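Local coordinates for cellulose 1,4-beta-cellobiosidase (Thermobifida fusca, PDB 4JJJ), which probably releases cellobiose from cellulose chains, the chain described here being the family 48 glycoside hydrolase catalytic domain of a longer modular enzyme, at residues E8-K12 and R536-I541; Y265-Y271 and R316-S320; F272-G276 and D291-Y295. The protein carries 1 engineered substitution. One frame throughout, in Å; residues are numbered along the deposited sequence. Where two conformers were deposited one is given.

Contact 1: residues E8-K12 and R536-I541; sequences EQYEK and RDSIGI. With ZN (zinc ion), chain P.
Lys12 reaches from helix 2-14 into the loop 536-541 and satisfies loop carbonyls with its ammonium group. NZ donates to Asp537 O at 2.8 Å, arriving almost in line with the C=O bond (165°), and adds a weak bond to Gly540 O at 3.3 Å. With the chain extended beyond CG, its methylenes run along the loop backbone, CB lying 3.6 Å from Ile539 O. The turn is braced from within by Asp537 OD1, which takes weak bonds from the backbone N of Ile539 and of Gly540, while OD2 is held by His618. The contact joins the N-terminal helix 2-14 of the (α/α)6 catalytic domain to the loop that follows helix 519-533. Gln9 lies beside the loop, its OE1 3.5 Å from Gly540 CA, while NE2 is hydrogen-bonded to Gln623 OE1 of helix 620-637. Charge pairing lies on the more exposed side, where Arg536 NH1 meets the syn lone pair of Glu8 OE1 at 3.1 Å, in the guanidinium plane, the carboxylate turned 80° to it, while NE is hydrogen-bonded to Leu533 O. Glu11, on the same helix but not touching the loop, binds a zinc ion through OE2 at 1.9 Å, with Asp15.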
ATOM      1  N   GLU A   8     -14.928 -19.802 -11.203  1.00  6.21           N
ATOM      2  CA  GLU A   8     -15.747 -18.918 -12.060  1.00  6.63           C
ATOM      3  C   GLU A   8     -15.196 -17.489 -12.021  1.00  6.36           C
ATOM      4  O   GLU A   8     -15.049 -16.834 -13.046  1.00  6.34           O
ATOM      5  CB  GLU A   8     -17.193 -18.967 -11.661  1.00  7.38           C
ATOM      6  CG  GLU A   8     -18.032 -17.931 -12.330  1.00  9.50           C
ATOM      7  CD  GLU A   8     -19.442 -18.035 -11.946  1.00 13.23           C
ATOM      8  OE1 GLU A   8     -19.820 -18.024 -10.706  1.00 13.45           O
ATOM      9  OE2 GLU A   8     -20.210 -17.984 -13.022  1.00 17.73           O
ATOM     10  N   GLN A   9     -14.997 -17.003 -10.804  1.00  6.18           N
ATOM     11  CA  GLN A   9     -14.437 -15.657 -10.617  1.00  5.93           C
ATOM     12  C   GLN A   9     -13.036 -15.545 -11.201  1.00  5.51           C
ATOM     13  O   GLN A   9     -12.707 -14.558 -11.889  1.00  6.30           O
ATOM     14  CB  GLN A   9     -14.477 -15.362  -9.096  1.00  6.10           C
ATOM     15  CG  GLN A   9     -13.946 -13.991  -8.685  1.00  6.05           C
ATOM     16  CD  GLN A   9     -14.770 -12.805  -9.111  1.00  5.89           C
ATOM     17  OE1 GLN A   9     -15.809 -12.895  -9.807  1.00  6.62           O
ATOM     18  NE2 GLN A   9     -14.310 -11.626  -8.687  1.00  6.44           N
ATOM     19  N   TYR A  10     -12.132 -16.527 -10.927  1.00  5.32           N
ATOM     20  CA  TYR A  10     -10.827 -16.613 -11.501  1.00  5.23           C
ATOM     21  C   TYR A  10     -10.919 -16.458 -13.019  1.00  5.05           C
ATOM     22  O   TYR A  10     -10.173 -15.712 -13.649  1.00  5.06           O
ATOM     23  CB  TYR A  10     -10.172 -17.916 -11.078  1.00  5.12           C
ATOM     24  CG  TYR A  10      -8.820 -18.155 -11.673  1.00  5.38           C
ATOM     25  CD1 TYR A  10      -8.712 -18.758 -12.919  1.00  5.30           C
ATOM     26  CD2 TYR A  10      -7.639 -17.711 -11.069  1.00  5.32           C
ATOM     27  CE1 TYR A  10      -7.480 -18.941 -13.521  1.00  5.32           C
ATOM     28  CE2 TYR A  10      -6.438 -17.866 -11.652  1.00  5.31           C
ATOM     29  CZ  TYR A  10      -6.280 -18.489 -12.890  1.00  5.81           C
ATOM     30  OH  TYR A  10      -5.033 -18.684 -13.450  1.00  6.16           O
ATOM     31  N   GLU A  11     -11.798 -17.267 -13.655  1.00  5.26           N
ATOM     32  CA  GLU A  11     -11.945 -17.229 -15.106  1.00  5.64           C
ATOM     33  C   GLU A  11     -12.338 -15.891 -15.637  1.00  5.32           C
ATOM     34  O   GLU A  11     -11.801 -15.429 -16.620  1.00  5.98           O
ATOM     35  CB  GLU A  11     -12.909 -18.361 -15.562  1.00  5.63           C
ATOM     36  CG  GLU A  11     -12.845 -18.666 -17.070  1.00  6.43           C
ATOM     37  CD  GLU A  11     -13.554 -17.641 -17.947  1.00  6.73           C
ATOM     38  OE1 GLU A  11     -14.468 -16.895 -17.530  1.00  6.64           O
ATOM     39  OE2 GLU A  11     -13.152 -17.605 -19.136  1.00  6.06           O
ATOM     40  N   LYS A  12     -13.228 -15.226 -14.961  1.00  6.32           N
ATOM     41  CA  LYS A  12     -13.582 -13.839 -15.333  1.00  5.67           C
ATOM     42  C   LYS A  12     -12.404 -12.851 -15.310  1.00  5.65           C
ATOM     43  O   LYS A  12     -12.191 -12.078 -16.170  1.00  6.26           O
ATOM     44  CB  LYS A  12     -14.713 -13.329 -14.434  1.00  6.45           C
ATOM     45  CG  LYS A  12     -16.110 -13.920 -14.670  1.00  7.24           C
ATOM     46  CD  LYS A  12     -17.096 -13.552 -13.571  1.00  7.77           C
ATOM     47  CE  LYS A  12     -18.475 -14.132 -13.666  1.00  8.87           C
ATOM     48  NZ  LYS A  12     -19.350 -13.681 -12.593  1.00  8.31           N
ATOM     49  N   ARG A 536     -23.030 -11.084  -8.687  1.00  8.18           N
ATOM     50  CA  ARG A 536     -22.257 -11.473  -9.871  1.00  8.38           C
ATOM     51  C   ARG A 536     -22.717 -10.714 -11.127  1.00  7.46           C
ATOM     52  O   ARG A 536     -23.923 -10.486 -11.297  1.00  9.97           O
ATOM     53  CB  ARG A 536     -22.381 -12.989 -10.104  1.00  8.97           C
ATOM     54  CG  ARG A 536     -21.508 -13.780  -9.157  1.00  9.48           C
ATOM     55  CD  ARG A 536     -21.629 -15.262  -9.372  1.00 10.90           C
ATOM     56  NE  ARG A 536     -22.777 -15.665  -8.722  1.00 12.11           N
ATOM     57  CZ  ARG A 536     -23.213 -16.939  -8.688  1.00 16.59           C
ATOM     58  NH1 ARG A 536     -22.557 -17.877  -9.344  1.00 18.33           N
ATOM     59  NH2 ARG A 536     -24.316 -17.213  -8.020  1.00 17.57           N
ATOM     60  N   ASP A 537     -21.785 -10.283 -11.947  1.00  7.80           N
ATOM     61  CA  ASP A 537     -22.019  -9.776 -13.274  1.00  8.37           C
ATOM     62  C   ASP A 537     -21.076 -10.458 -14.263  1.00  7.72           C
ATOM     63  O   ASP A 537     -20.408 -11.477 -13.928  1.00  8.44           O
ATOM     64  CB  ASP A 537     -21.944  -8.267 -13.224  1.00  8.81           C
ATOM     65  CG  ASP A 537     -20.528  -7.751 -12.981  1.00  9.86           C
ATOM     66  OD1 ASP A 537     -19.524  -8.421 -13.312  1.00  9.88           O
ATOM     67  OD2 ASP A 537     -20.461  -6.561 -12.575  1.00 11.11           O
ATOM     68  N   SER A 538     -21.089 -10.025 -15.503  0.50  7.12           N
ATOM     69  CA  SER A 538     -20.393 -10.795 -16.529  0.50  6.91           C
ATOM     70  C   SER A 538     -18.870 -10.863 -16.301  0.50  6.83           C
ATOM     71  O   SER A 538     -18.250 -11.840 -16.612  0.50  6.79           O
ATOM     72  CB  SER A 538     -20.726 -10.229 -17.924  0.50  6.55           C
ATOM     73  OG  SER A 538     -20.318  -8.839 -18.071  0.50  6.43           O
ATOM     74  N   ILE A 539     -18.294  -9.839 -15.693  1.00  7.48           N
ATOM     75  CA  ILE A 539     -16.847  -9.779 -15.519  1.00  7.17           C
ATOM     76  C   ILE A 539     -16.355  -9.897 -14.089  1.00  7.05           C
ATOM     77  O   ILE A 539     -15.157  -9.809 -13.874  1.00  6.39           O
ATOM     78  CB  ILE A 539     -16.262  -8.552 -16.183  1.00  8.06           C
ATOM     79  CG1 ILE A 539     -16.667  -7.276 -15.503  1.00  8.58           C
ATOM     80  CG2 ILE A 539     -16.646  -8.549 -17.683  1.00  8.40           C
ATOM     81  CD1 ILE A 539     -15.865  -6.066 -15.970  1.00 10.54           C
ATOM     82  N   GLY A 540     -17.293 -10.011 -13.131  1.00  6.74           N
ATOM     83  CA  GLY A 540     -16.875 -10.192 -11.743  1.00  6.56           C
ATOM     84  C   GLY A 540     -17.997 -10.170 -10.838  1.00  6.72           C
ATOM     85  O   GLY A 540     -19.045 -10.777 -11.123  1.00  5.89           O
ATOM     86  N   ILE A 541     -17.868  -9.488  -9.719  1.00  5.97           N
ATOM     87  CA  ILE A 541     -18.923  -9.232  -8.719  1.00  6.09           C
ATOM     88  C   ILE A 541     -18.825  -7.731  -8.377  1.00  7.00           C
ATOM     89  O   ILE A 541     -17.740  -7.271  -8.060  1.00  7.15           O
ATOM     90  CB  ILE A 541     -18.697 -10.137  -7.505  1.00  6.81           C
ATOM     91  CG1 ILE A 541     -19.201 -11.527  -7.765  1.00  7.15           C
ATOM     92  CG2 ILE A 541     -19.300  -9.593  -6.264  1.00  7.46           C
ATOM     93  CD1 ILE A 541     -18.659 -12.631  -6.849  1.00  7.64           C
TER
HETATM   94 ZN    ZN P 715     -14.047 -16.763 -20.617  1.00  7.60          ZN

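Contact 2: residues Y265-Y271 and R316-S320. With BGC (beta-D-glucopyranose), chain D; BGC (beta-D-glucopyranose), chain B.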
ATOM      1  N   TYR A 265      14.138  -2.345   4.893  1.00  5.93           N
ATOM      2  CA  TYR A 265      14.279  -0.862   4.788  1.00  5.78           C
ATOM      3  C   TYR A 265      13.048  -0.158   5.353  1.00  5.80           C
ATOM      4  O   TYR A 265      13.168   0.939   5.936  1.00  6.07           O
ATOM      5  CB  TYR A 265      14.496  -0.414   3.318  1.00  5.21           C
ATOM      6  CG  TYR A 265      15.932  -0.345   2.997  1.00  6.02           C
ATOM      7  CD1 TYR A 265      16.733   0.683   3.489  1.00  6.12           C
ATOM      8  CD2 TYR A 265      16.485  -1.306   2.195  1.00  6.05           C
ATOM      9  CE1 TYR A 265      18.090   0.760   3.182  1.00  7.40           C
ATOM     10  CE2 TYR A 265      17.842  -1.291   1.901  1.00  6.08           C
ATOM     11  CZ  TYR A 265      18.652  -0.236   2.350  1.00  6.92           C
ATOM     12  OH  TYR A 265      20.034  -0.191   2.128  1.00  8.06           O
ATOM     13  N   ALA A 266      11.829  -0.755   5.268  1.00  5.78           N
ATOM     14  CA  ALA A 266      10.632  -0.163   5.833  1.00  5.66           C
ATOM     15  C   ALA A 266      10.653  -0.074   7.381  1.00  6.07           C
ATOM     16  O   ALA A 266       9.830   0.628   7.929  1.00  6.73           O
ATOM     17  CB  ALA A 266       9.401  -0.944   5.355  1.00  5.84           C
ATOM     18  N   MET A 267      11.585  -0.808   8.010  1.00  5.26           N
ATOM     19  CA  MET A 267      11.684  -0.904   9.452  1.00  5.45           C
ATOM     20  C   MET A 267      12.468   0.210  10.101  1.00  5.70           C
ATOM     21  O   MET A 267      12.596   0.243  11.346  1.00  5.03           O
ATOM     22  CB  MET A 267      12.290  -2.235   9.811  1.00  5.66           C
ATOM     23  CG  MET A 267      11.441  -3.443   9.499  1.00  6.54           C
ATOM     24  SD  MET A 267      12.275  -4.913  10.111  1.00  8.02           S
ATOM     25  CE  MET A 267      11.333  -6.210   9.380  1.00  8.53           C
ATOM     26  N   PHE A 268      13.013   1.103   9.252  1.00  5.88           N
ATOM     27  CA  PHE A 268      13.960   2.155   9.711  1.00  6.68           C
ATOM     28  C   PHE A 268      13.364   3.535   9.647  1.00  7.31           C
ATOM     29  O   PHE A 268      12.640   3.856   8.703  1.00  6.91           O
ATOM     30  CB  PHE A 268      15.281   2.059   8.976  1.00  7.32           C
ATOM     31  CG  PHE A 268      16.042   0.890   9.379  1.00  7.10           C
ATOM     32  CD1 PHE A 268      15.710  -0.349   8.839  1.00  7.55           C
ATOM     33  CD2 PHE A 268      17.028   0.942  10.352  1.00  8.00           C
ATOM     34  CE1 PHE A 268      16.361  -1.498   9.250  1.00  7.97           C
ATOM     35  CE2 PHE A 268      17.690  -0.202  10.751  1.00  8.69           C
ATOM     36  CZ  PHE A 268      17.369  -1.439  10.209  1.00  8.55           C
ATOM     37  N   ASP A 269      13.776   4.400  10.561  1.00  6.87           N
ATOM     38  CA  ASP A 269      13.442   5.826  10.464  1.00  7.66           C
ATOM     39  C   ASP A 269      13.852   6.367   9.064  1.00  6.62           C
ATOM     40  O   ASP A 269      14.857   5.938   8.502  1.00  6.84           O
ATOM     41  CB  ASP A 269      14.213   6.588  11.562  1.00  7.56           C
ATOM     42  CG  ASP A 269      13.903   8.065  11.566  1.00  8.09           C
ATOM     43  OD1 ASP A 269      12.862   8.440  12.164  1.00  8.71           O
ATOM     44  OD2 ASP A 269      14.707   8.815  10.986  1.00  9.57           O
ATOM     45  N   LYS A 270      13.117   7.367   8.581  1.00  7.02           N
ATOM     46  CA  LYS A 270      13.350   7.897   7.279  1.00  6.82           C
ATOM     47  C   LYS A 270      14.832   8.211   7.058  1.00  7.90           C
ATOM     48  O   LYS A 270      15.385   7.896   6.017  1.00  8.02           O
ATOM     49  CB  LYS A 270      12.504   9.097   7.062  1.00  6.99           C
ATOM     50  CG  LYS A 270      12.451   9.667   5.679  1.00  6.73           C
ATOM     51  CD  LYS A 270      11.610  10.953   5.549  1.00  6.55           C
ATOM     52  CE  LYS A 270      11.634  11.500   4.137  1.00  6.97           C
ATOM     53  NZ  LYS A 270      10.777  12.694   4.060  1.00  7.64           N
ATOM     54  N   TYR A 271      15.403   8.975   8.004  1.00  7.59           N
ATOM     55  CA  TYR A 271      16.778   9.384   7.880  1.00  7.32           C
ATOM     56  C   TYR A 271      17.681   8.667   8.893  1.00  7.99           C
ATOM     57  O   TYR A 271      18.755   9.185   9.303  1.00  9.24           O
ATOM     58  CB  TYR A 271      16.899  10.906   8.002  1.00  7.04           C
ATOM     59  CG  TYR A 271      16.324  11.622   6.820  1.00  7.24           C
ATOM     60  CD1 TYR A 271      16.996  11.631   5.623  1.00  7.37           C
ATOM     61  CD2 TYR A 271      15.046  12.258   6.926  1.00  7.12           C
ATOM     62  CE1 TYR A 271      16.417  12.263   4.479  1.00  7.78           C
ATOM     63  CE2 TYR A 271      14.476  12.875   5.808  1.00  7.75           C
ATOM     64  CZ  TYR A 271      15.192  12.842   4.604  1.00  7.13           C
ATOM     65  OH  TYR A 271      14.575  13.519   3.526  1.00  9.36           O
ATOM     66  N   ARG A 316      19.121   6.594  -0.073  1.00  7.90           N
ATOM     67  CA  ARG A 316      18.061   5.663   0.425  1.00  7.62           C
ATOM     68  C   ARG A 316      17.482   6.250   1.662  1.00  7.43           C
ATOM     69  O   ARG A 316      18.203   6.868   2.514  1.00  8.68           O
ATOM     70  CB  ARG A 316      18.596   4.276   0.750  1.00  6.68           C
ATOM     71  CG  ARG A 316      19.185   3.568  -0.465  1.00  7.21           C
ATOM     72  CD  ARG A 316      19.727   2.187  -0.198  1.00  7.62           C
ATOM     73  NE  ARG A 316      20.336   1.731  -1.437  1.00  7.45           N
ATOM     74  CZ  ARG A 316      20.954   0.575  -1.637  1.00  8.67           C
ATOM     75  NH1 ARG A 316      21.087  -0.349  -0.688  1.00  9.13           N
ATOM     76  NH2 ARG A 316      21.452   0.318  -2.833  1.00  8.70           N
ATOM     77  N   ILE A 317      16.152   6.020   1.842  1.00  6.68           N
ATOM     78  CA  ILE A 317      15.429   6.429   3.051  1.00  6.60           C
ATOM     79  C   ILE A 317      14.542   5.285   3.463  1.00  6.73           C
ATOM     80  O   ILE A 317      14.023   4.591   2.578  1.00  6.05           O
ATOM     81  CB  ILE A 317      14.657   7.722   2.932  1.00  6.79           C
ATOM     82  CG1 ILE A 317      13.581   7.650   1.779  1.00  7.10           C
ATOM     83  CG2 ILE A 317      15.605   8.942   2.658  1.00  6.90           C
ATOM     84  CD1 ILE A 317      12.823   8.928   1.443  1.00  7.48           C
ATOM     85  N   GLY A 318      14.327   5.128   4.768  1.00  6.27           N
ATOM     86  CA  GLY A 318      13.202   4.372   5.332  1.00  6.01           C
ATOM     87  C   GLY A 318      12.051   5.273   5.399  1.00  6.26           C
ATOM     88  O   GLY A 318      11.869   6.178   4.615  1.00  6.27           O
ATOM     89  N   SER A 319      11.171   5.058   6.402  1.00  6.13           N
ATOM     90  CA  SER A 319      10.123   5.999   6.711  1.00  6.94           C
ATOM     91  C   SER A 319       9.768   5.892   8.172  1.00  7.02           C
ATOM     92  O   SER A 319       9.866   4.804   8.740  1.00  6.94           O
ATOM     93  CB  SER A 319       8.964   6.016   5.747  1.00  6.97           C
ATOM     94  OG  SER A 319       8.007   5.109   6.139  1.00  6.39           O
ATOM     95  N   SER A 320       9.337   6.975   8.782  1.00  6.40           N
ATOM     96  CA  SER A 320       9.260   7.060  10.222  1.00  6.93           C
ATOM     97  C   SER A 320       7.892   6.741  10.840  1.00  5.99           C
ATOM     98  O   SER A 320       7.818   6.521  12.069  1.00  5.49           O
ATOM     99  CB  SER A 320       9.601   8.489  10.652  1.00  6.93           C
ATOM    100  OG  SER A 320      10.942   8.796  10.253  1.00  7.96           O
TER
HETATM  101  C2  BGC D   3       9.691  11.237   0.588  1.00  7.41           C
HETATM  102  C3  BGC D   3      10.781  12.187   0.138  1.00  8.54           C
HETATM  103  C4  BGC D   3      11.499  11.698  -1.106  1.00  8.23           C
HETATM  104  C5  BGC D   3      10.529  11.288  -2.184  1.00  7.76           C
HETATM  105  C6  BGC D   3      11.113  10.622  -3.372  1.00  7.59           C
HETATM  106  C1  BGC D   3       8.767  10.930  -0.617  1.00  7.57           C
HETATM  107  O2  BGC D   3       8.942  11.723   1.695  1.00  8.34           O
HETATM  108  O3  BGC D   3      11.735  12.380   1.217  1.00  9.13           O
HETATM  109  O4  BGC D   3      12.279  12.852  -1.572  1.00  8.53           O
HETATM  110  O5  BGC D   3       9.540  10.351  -1.655  1.00  7.85           O
HETATM  111  O6  BGC D   3      10.144  10.376  -4.374  1.00  7.13           O
HETATM  112  C2  BGC B   4      14.050  13.657  -2.778  1.00 10.14           C
HETATM  113  C3  BGC B   4      15.530  13.452  -3.075  1.00 10.78           C
HETATM  114  C4  BGC B   4      16.331  13.378  -1.750  1.00  9.38           C
HETATM  115  C5  BGC B   4      15.704  12.310  -0.849  1.00  9.42           C
HETATM  116  C6  BGC B   4      16.357  12.292   0.574  1.00  8.78           C
HETATM  117  C1  BGC B   4      13.564  12.515  -1.887  1.00  9.30           C
HETATM  118  O2  BGC B   4      13.377  13.614  -4.021  1.00 11.93           O
HETATM  119  O3  BGC B   4      15.969  14.580  -3.866  1.00 11.60           O
HETATM  120  O4  BGC B   4      17.671  12.949  -1.992  1.00 10.76           O
HETATM  121  O5  BGC B   4      14.317  12.620  -0.670  1.00  8.15           O
HETATM  122  O6  BGC B   4      16.109  13.496   1.299  1.00  9.16           O
HETATM  123  O   HOH W   1      18.128   8.256   4.981  1.00 13.00           O
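Lys270 lays its side chain alongside Ile317, the two pointing the same way, with Lys270 CE 3.9 Å from Ile317 CD1. Tyr271 flanks the same isoleucine, its CE1 against Ile317 CG2. Lys270 CG stands opposite the backbone N (chi1 -171°) and the chain is extended from there, which carries NZ out to the bound glycan: it donates to O2 of one glucose at 3.1 Å and more weakly to its O3. Tyr271 OH donates to O6 of another glucose at 2.7 Å, in the plane of its ring, and is also hydrogen-bonded to Ile106 N.

Behind this sugar-facing row the backbones mesh. Gly318 N makes a weak bond to Lys270 O, which also accepts from a water shared with Arg316 O. Gly318 sets its CA 3.5 Å from Phe268 O, a CH···O approach possible because no side chain intervenes. Ser320 OG links two neighbouring residues: it donates to Asp269 OD1 at 2.7 Å from above the carboxylate plane and accepts from Lys270 N in a nearly straight bond (173°). Asp269 OD2 takes Tyr271 N, closing an Asx turn. Arg316 NH1 donates to Tyr265 OH at 3.0 Å, in the guanidinium plane, while that hydroxyl is also bonded to Asp128.

The contact joins the loop after helix 250-263 to the edge strand 314-317 in the wall of the glycan-binding pocket. The Lys270 charge is probably balanced by its salt bridge to Glu108, while its contacts to the uncharged sugar are hydrogen bonds to O2 and, weakly, O3.

Contact 3: residues F272-G276 and D291-Y295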
ATOM      1  N   PHE A 272      17.343   7.438   9.212  1.00  7.64           N
ATOM      2  CA  PHE A 272      18.081   6.571  10.076  1.00  7.62           C
ATOM      3  C   PHE A 272      18.416   7.269  11.420  1.00  9.06           C
ATOM      4  O   PHE A 272      19.477   7.028  11.953  1.00  9.54           O
ATOM      5  CB  PHE A 272      19.337   6.025   9.352  1.00  8.25           C
ATOM      6  CG  PHE A 272      19.003   5.128   8.173  1.00  8.98           C
ATOM      7  CD1 PHE A 272      18.718   3.782   8.374  1.00  8.38           C
ATOM      8  CD2 PHE A 272      18.942   5.661   6.863  1.00  9.70           C
ATOM      9  CE1 PHE A 272      18.314   3.045   7.259  1.00  8.56           C
ATOM     10  CE2 PHE A 272      18.582   4.889   5.771  1.00 10.38           C
ATOM     11  CZ  PHE A 272      18.221   3.573   6.000  1.00  9.42           C
ATOM     12  N   LYS A 273      17.512   8.093  11.890  1.00  8.72           N
ATOM     13  CA  LYS A 273      17.667   8.625  13.261  1.00 10.05           C
ATOM     14  C   LYS A 273      17.460   7.567  14.266  1.00 10.76           C
ATOM     15  O   LYS A 273      16.680   6.613  14.115  1.00  8.97           O
ATOM     16  CB  LYS A 273      16.644   9.650  13.541  1.00 12.22           C
ATOM     17  CG  LYS A 273      16.651  10.880  12.705  1.00 15.86           C
ATOM     18  CD  LYS A 273      17.742  11.835  12.968  1.00 17.29           C
ATOM     19  CE  LYS A 273      17.286  13.286  12.725  1.00 14.99           C
ATOM     20  NZ  LYS A 273      18.491  14.117  13.044  1.00 14.96           N
ATOM     21  N   LYS A 274      18.077   7.751  15.426  1.00 11.42           N
ATOM     22  CA  LYS A 274      17.777   6.865  16.507  1.00 12.71           C
ATOM     23  C   LYS A 274      16.295   6.954  16.867  1.00 10.38           C
ATOM     24  O   LYS A 274      15.693   8.050  16.974  1.00 10.52           O
ATOM     25  CB  LYS A 274      18.550   7.307  17.733  1.00 14.21           C
ATOM     26  CG  LYS A 274      18.375   6.464  18.999  1.00 18.49           C
ATOM     27  CD  LYS A 274      19.313   7.040  20.089  1.00 25.88           C
ATOM     28  CE  LYS A 274      19.240   6.255  21.378  1.00 36.13           C
ATOM     29  NZ  LYS A 274      19.983   4.962  21.319  1.00 45.01           N
ATOM     30  N   ILE A 275      15.689   5.801  17.087  1.00  9.99           N
ATOM     31  CA  ILE A 275      14.298   5.791  17.513  1.00  9.48           C
ATOM     32  C   ILE A 275      14.078   6.194  18.931  1.00 10.40           C
ATOM     33  O   ILE A 275      14.783   5.724  19.860  1.00 10.82           O
ATOM     34  CB  ILE A 275      13.652   4.401  17.342  1.00 10.86           C
ATOM     35  CG1 ILE A 275      13.816   3.887  15.913  1.00 10.11           C
ATOM     36  CG2 ILE A 275      12.214   4.450  17.868  1.00 11.12           C
ATOM     37  CD1 ILE A 275      13.071   4.674  14.874  1.00  9.73           C
ATOM     38  N   GLY A 276      13.153   7.100  19.136  1.00 10.14           N
ATOM     39  CA  GLY A 276      12.613   7.344  20.460  1.00 10.32           C
ATOM     40  C   GLY A 276      12.864   8.760  20.916  1.00 10.73           C
ATOM     41  O   GLY A 276      13.984   9.194  20.924  1.00 11.88           O
ATOM     42  N   ASP A 291      19.879   1.008  15.958  1.00 10.83           N
ATOM     43  CA  ASP A 291      19.124   1.807  16.889  1.00 10.95           C
ATOM     44  C   ASP A 291      18.113   2.758  16.197  1.00  9.76           C
ATOM     45  O   ASP A 291      17.265   3.345  16.845  1.00 10.87           O
ATOM     46  CB  ASP A 291      19.990   2.563  17.893  1.00 14.05           C
ATOM     47  CG  ASP A 291      20.784   3.632  17.321  1.00 16.74           C
ATOM     48  OD1 ASP A 291      20.625   4.037  16.164  1.00 18.09           O
ATOM     49  OD2 ASP A 291      21.733   4.115  18.096  1.00 23.50           O
ATOM     50  N   SER A 292      18.217   2.812  14.859  1.00  8.90           N
ATOM     51  CA  SER A 292      17.291   3.538  13.990  1.00  7.90           C
ATOM     52  C   SER A 292      16.136   2.607  13.502  1.00  8.27           C
ATOM     53  O   SER A 292      15.316   3.069  12.707  1.00  8.18           O
ATOM     54  CB  SER A 292      17.995   4.115  12.770  1.00  8.08           C
ATOM     55  OG  SER A 292      18.719   3.118  12.069  1.00  9.15           O
ATOM     56  N   ALA A 293      16.087   1.357  13.973  1.00  7.53           N
ATOM     57  CA  ALA A 293      14.976   0.484  13.622  1.00  7.70           C
ATOM     58  C   ALA A 293      13.826   0.575  14.582  1.00  7.23           C
ATOM     59  O   ALA A 293      14.002   0.353  15.770  1.00  9.30           O
ATOM     60  CB  ALA A 293      15.469  -0.934  13.487  1.00  8.05           C
ATOM     61  N   HIS A 294      12.616   0.841  14.049  1.00  6.45           N
ATOM     62  CA  HIS A 294      11.326   0.752  14.774  1.00  6.20           C
ATOM     63  C   HIS A 294      10.699  -0.631  14.591  1.00  6.67           C
ATOM     64  O   HIS A 294       9.825  -0.991  15.350  1.00  6.50           O
ATOM     65  CB  HIS A 294      10.387   1.874  14.404  1.00  6.34           C
ATOM     66  CG  HIS A 294      10.173   2.039  12.946  1.00  6.03           C
ATOM     67  ND1 HIS A 294       9.577   1.050  12.174  1.00  6.39           N
ATOM     68  CD2 HIS A 294      10.515   3.035  12.109  1.00  6.65           C
ATOM     69  CE1 HIS A 294       9.525   1.492  10.926  1.00  6.16           C
ATOM     70  NE2 HIS A 294      10.083   2.692  10.857  1.00  6.78           N
ATOM     71  N   TYR A 295      11.207  -1.395  13.593  1.00  6.34           N
ATOM     72  CA  TYR A 295      10.765  -2.789  13.449  1.00  6.52           C
ATOM     73  C   TYR A 295       9.318  -2.931  13.107  1.00  6.29           C
ATOM     74  O   TYR A 295       8.763  -4.050  13.247  1.00  7.25           O
ATOM     75  CB  TYR A 295      11.131  -3.605  14.692  1.00  6.61           C
ATOM     76  CG  TYR A 295      12.620  -3.794  14.860  1.00  7.57           C
ATOM     77  CD1 TYR A 295      13.357  -4.601  14.013  1.00  7.83           C
ATOM     78  CD2 TYR A 295      13.248  -3.150  15.917  1.00  8.47           C
ATOM     79  CE1 TYR A 295      14.723  -4.790  14.248  1.00  9.10           C
ATOM     80  CE2 TYR A 295      14.582  -3.284  16.137  1.00  9.57           C
ATOM     81  CZ  TYR A 295      15.297  -4.150  15.366  1.00  9.24           C
ATOM     82  OH  TYR A 295      16.695  -4.372  15.528  1.00 14.03           O
TER
HETATM   83  O   HOH W   2      22.225   3.286  20.416  1.00 33.97           O
HETATM   84  O   HOH W   3      16.411   3.375  19.480  0.50  8.83           O
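Ile275 sits at the tight centre of this contact. Its backbone N donates to Asp291 O at 2.9 Å in an almost straight bond (174°), and its side chain turns toward the other segment. CG1 comes 3.5 Å from Ala293 O, and CD1 lies the same distance from Ser292 O, reaching on to His294 CB and the edge of the imidazole; both side chains also touch Met398. The imidazole is itself fixed at both nitrogens, NE2 to Ser319 O and ND1 to Leu296 N. On the other flank Ser292 CB is pressed to 3.1 Å from Lys273 O, and its OG, lodged between the backbone N and the carbonyl carbon (chi1 53°), meets the edge of the Phe272 ring at CD1.

The outer side is much looser. Lys274 crosses Asp291 at about a right angle, and its NZ stays 3.8 Å from Asp291 OD2, a long salt bridge. A water fills in, donating to OD2 and accepting weakly from NZ. Asp291 OD1 is instead taken up by Gln288 N. A second water bridges Ile275 O and Asp291 O, extending the one direct backbone bond. With the two segments running 78° apart, no strand pairing develops. This is loop-on-loop packing, the two ends of a loop that carries the Cys278-Cys284 disulfide, within the long irregular excursion of this (α/α)6 enzyme between helix 250-263 and strand 302-306.

In the fold
Contacts 2 and 3 form one unit, their centres about 9 Å apart, whereas contact 1 lies across the chain's centre, about 40 Å and 46 Å away between centres. Segment 265-271 runs directly on into 272-276, so contacts 2 and 3 hold consecutive parts of the loop after helix 250-263, and they probably share backbone hydrogen bonds, Met267 O to His294 N and Asp269 N to Ser292 O. Contact 1 joins helix 2-14 to the loop after helix 519-533 and is partly buried. Contact 2 is wholly buried; contact 3, farther from the centre and still largely buried, has a partly solvated charged pair at its edge. Only contact 2 touches the glycan, and only contact 1 includes a zinc ligand.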